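Local coordinates for protein aquaporin aqpM (Methanothermobacter marburgensis str. Marburg, PDB 2F2B) that forms a homotetrameric membrane channel that lets water cross in both directions under osmotic drive and also passes some glycerol, at residues C8-I13 / G74-C79. Sequence-based numbering, arbitrary orientation.
Sequences CIAEFI and GNISGC
E11 and S77 carry this contact through one short hydrogen bond: the serine hydroxyl OG donates to OE2 of the glutamate over 2.6 Å. It arrives on the anti side of the carboxylate, 17° out of its plane. The E11 chain does not run out straight; CG stands beside the backbone N, and the chain then folds about its CB-CG bond (chi2 -65°), which brings the acid round to the loop. S77 has its hydroxyl between its own N and carbonyl carbon (chi1 68°), where OG can both give to the acid and accept from the backbone N of C79, with N 3.1 Å from OG, closing an ST turn. That turn holds the hydroxyl in place for the glutamate. OE2 also lies against the chain just beyond, 3.3 Å from CA of C79, while the C79 side chain points away from E11 and packs on S69 and I70 of helix 52-73. One residue earlier on helix 4-33, the A10 methyl faces the loop and fills in beside the polar pair, with CB 3.8 Å from OG of S77 and 3.9 Å from CG2 of I76.

The buried carboxylate is well supplied with donors: besides S77, OE2 accepts from the backbone N of H80, and OE1 from the N of I81 and the side-chain amide of Q107. Four such bonds would be expected to favour the ionised acid and fix its rotation. Helix 4-33 thus holds, chiefly through this glutamate, the loop leading to the first NPA motif, N82-P83-A84, the buried glutamate-to-loop arrangement characteristic of the aquaporin fold.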
ATOM      1  N   CYS A   8      13.026  16.588 -22.973  1.00 15.44           N
ATOM      2  CA  CYS A   8      11.693  17.176 -23.053  1.00 15.50           C
ATOM      3  C   CYS A   8      10.691  16.098 -23.462  1.00 15.09           C
ATOM      4  O   CYS A   8       9.549  16.096 -23.000  1.00 13.62           O
ATOM      5  CB  CYS A   8      11.669  18.336 -24.052  1.00 17.00           C
ATOM      6  SG  CYS A   8      12.361  19.871 -23.386  1.00 20.47           S
ATOM      7  N   ILE A   9      11.112  15.183 -24.328  1.00 13.85           N
ATOM      8  CA  ILE A   9      10.231  14.096 -24.737  1.00 14.58           C
ATOM      9  C   ILE A   9       9.931  13.251 -23.494  1.00 14.73           C
ATOM     10  O   ILE A   9       8.797  12.817 -23.282  1.00 13.56           O
ATOM     11  CB  ILE A   9      10.884  13.211 -25.825  1.00 16.25           C
ATOM     12  CG1 ILE A   9      11.007  14.001 -27.131  1.00 17.78           C
ATOM     13  CG2 ILE A   9      10.051  11.950 -26.049  1.00 17.36           C
ATOM     14  CD1 ILE A   9      11.791  13.271 -28.217  1.00 17.46           C
ATOM     15  N   ALA A  10      10.950  13.038 -22.665  1.00 13.16           N
ATOM     16  CA  ALA A  10      10.781  12.262 -21.438  1.00 13.23           C
ATOM     17  C   ALA A  10       9.810  12.966 -20.487  1.00 12.90           C
ATOM     18  O   ALA A  10       8.962  12.320 -19.879  1.00 13.03           O
ATOM     19  CB  ALA A  10      12.129  12.057 -20.752  1.00 12.59           C
ATOM     20  N   GLU A  11       9.934  14.284 -20.354  1.00 11.90           N
ATOM     21  CA  GLU A  11       9.032  15.034 -19.478  1.00 12.37           C
ATOM     22  C   GLU A  11       7.594  14.949 -20.000  1.00 13.08           C
ATOM     23  O   GLU A  11       6.644  14.888 -19.221  1.00 13.54           O
ATOM     24  CB  GLU A  11       9.476  16.502 -19.379  1.00 12.68           C
ATOM     25  CG  GLU A  11      10.736  16.718 -18.545  1.00 12.38           C
ATOM     26  CD  GLU A  11      10.536  16.374 -17.074  1.00 14.01           C
ATOM     27  OE1 GLU A  11       9.566  16.879 -16.474  1.00 12.49           O
ATOM     28  OE2 GLU A  11      11.352  15.609 -16.515  1.00 16.55           O
ATOM     29  N   PHE A  12       7.441  14.942 -21.321  1.00 12.78           N
ATOM     30  CA  PHE A  12       6.124  14.838 -21.946  1.00 12.74           C
ATOM     31  C   PHE A  12       5.517  13.479 -21.595  1.00 12.50           C
ATOM     32  O   PHE A  12       4.369  13.393 -21.152  1.00 12.43           O
ATOM     33  CB  PHE A  12       6.256  14.983 -23.470  1.00 13.54           C
ATOM     34  CG  PHE A  12       4.973  14.751 -24.230  1.00 13.47           C
ATOM     35  CD1 PHE A  12       4.547  13.460 -24.532  1.00 15.46           C
ATOM     36  CD2 PHE A  12       4.202  15.829 -24.663  1.00 14.71           C
ATOM     37  CE1 PHE A  12       3.368  13.243 -25.257  1.00 15.76           C
ATOM     38  CE2 PHE A  12       3.026  15.626 -25.386  1.00 13.54           C
ATOM     39  CZ  PHE A  12       2.609  14.331 -25.685  1.00 15.60           C
ATOM     40  N   ILE A  13       6.297  12.421 -21.793  1.00 12.29           N
ATOM     41  CA  ILE A  13       5.842  11.065 -21.498  1.00 11.62           C
ATOM     42  C   ILE A  13       5.503  10.902 -20.018  1.00 11.40           C
ATOM     43  O   ILE A  13       4.460  10.342 -19.667  1.00 11.24           O
ATOM     44  CB  ILE A  13       6.917  10.027 -21.893  1.00 12.26           C
ATOM     45  CG1 ILE A  13       7.068   9.999 -23.417  1.00 13.78           C
ATOM     46  CG2 ILE A  13       6.536   8.639 -21.371  1.00 13.14           C
ATOM     47  CD1 ILE A  13       8.253   9.187 -23.906  1.00 14.96           C
ATOM     48  N   GLY A  74      13.873   9.068 -14.612  1.00 14.38           N
ATOM     49  CA  GLY A  74      14.702   9.874 -13.735  1.00 15.95           C
ATOM     50  C   GLY A  74      16.124  10.095 -14.230  1.00 17.80           C
ATOM     51  O   GLY A  74      16.645  11.210 -14.148  1.00 18.16           O
ATOM     52  N   ASN A  75      16.743   9.035 -14.742  1.00 18.53           N
ATOM     53  CA  ASN A  75      18.114   9.092 -15.254  1.00 21.29           C
ATOM     54  C   ASN A  75      18.200   9.756 -16.622  1.00 20.75           C
ATOM     55  O   ASN A  75      19.291   9.913 -17.180  1.00 22.02           O
ATOM     56  CB  ASN A  75      18.690   7.679 -15.368  1.00 25.58           C
ATOM     57  CG  ASN A  75      18.874   7.012 -14.028  1.00 30.76           C
ATOM     58  OD1 ASN A  75      19.127   5.808 -13.953  1.00 33.57           O
ATOM     59  ND2 ASN A  75      18.751   7.788 -12.956  1.00 33.69           N
ATOM     60  N   ILE A  76      17.053  10.132 -17.171  1.00 18.01           N
ATOM     61  CA  ILE A  76      17.022  10.770 -18.475  1.00 17.65           C
ATOM     62  C   ILE A  76      16.823  12.276 -18.344  1.00 17.95           C
ATOM     63  O   ILE A  76      17.713  13.052 -18.686  1.00 17.17           O
ATOM     64  CB  ILE A  76      15.907  10.155 -19.358  1.00 17.59           C
ATOM     65  CG1 ILE A  76      16.214   8.672 -19.607  1.00 18.88           C
ATOM     66  CG2 ILE A  76      15.808  10.899 -20.686  1.00 19.08           C
ATOM     67  CD1 ILE A  76      15.124   7.931 -20.359  1.00 17.73           C
ATOM     68  N   SER A  77      15.671  12.688 -17.819  1.00 17.10           N
ATOM     69  CA  SER A  77      15.369  14.111 -17.678  1.00 17.07           C
ATOM     70  C   SER A  77      15.348  14.605 -16.240  1.00 17.33           C
ATOM     71  O   SER A  77      15.330  15.814 -15.998  1.00 17.64           O
ATOM     72  CB  SER A  77      14.007  14.412 -18.301  1.00 18.28           C
ATOM     73  OG  SER A  77      12.969  13.806 -17.540  1.00 17.33           O
ATOM     74  N   GLY A  78      15.345  13.672 -15.295  1.00 15.64           N
ATOM     75  CA  GLY A  78      15.269  14.036 -13.893  1.00 17.18           C
ATOM     76  C   GLY A  78      13.836  13.799 -13.442  1.00 17.47           C
ATOM     77  O   GLY A  78      13.524  13.838 -12.253  1.00 17.96           O
ATOM     78  N   CYS A  79      12.970  13.550 -14.423  1.00 16.09           N
ATOM     79  CA  CYS A  79      11.544  13.290 -14.215  1.00 15.07           C
ATOM     80  C   CYS A  79      10.856  14.260 -13.255  1.00 15.25           C
ATOM     81  O   CYS A  79      10.357  13.859 -12.201  1.00 15.42           O
ATOM     82  CB  CYS A  79      11.335  11.845 -13.736  1.00 14.72           C
ATOM     83  SG  CYS A  79       9.619  11.261 -13.860  1.00 15.57           S
TER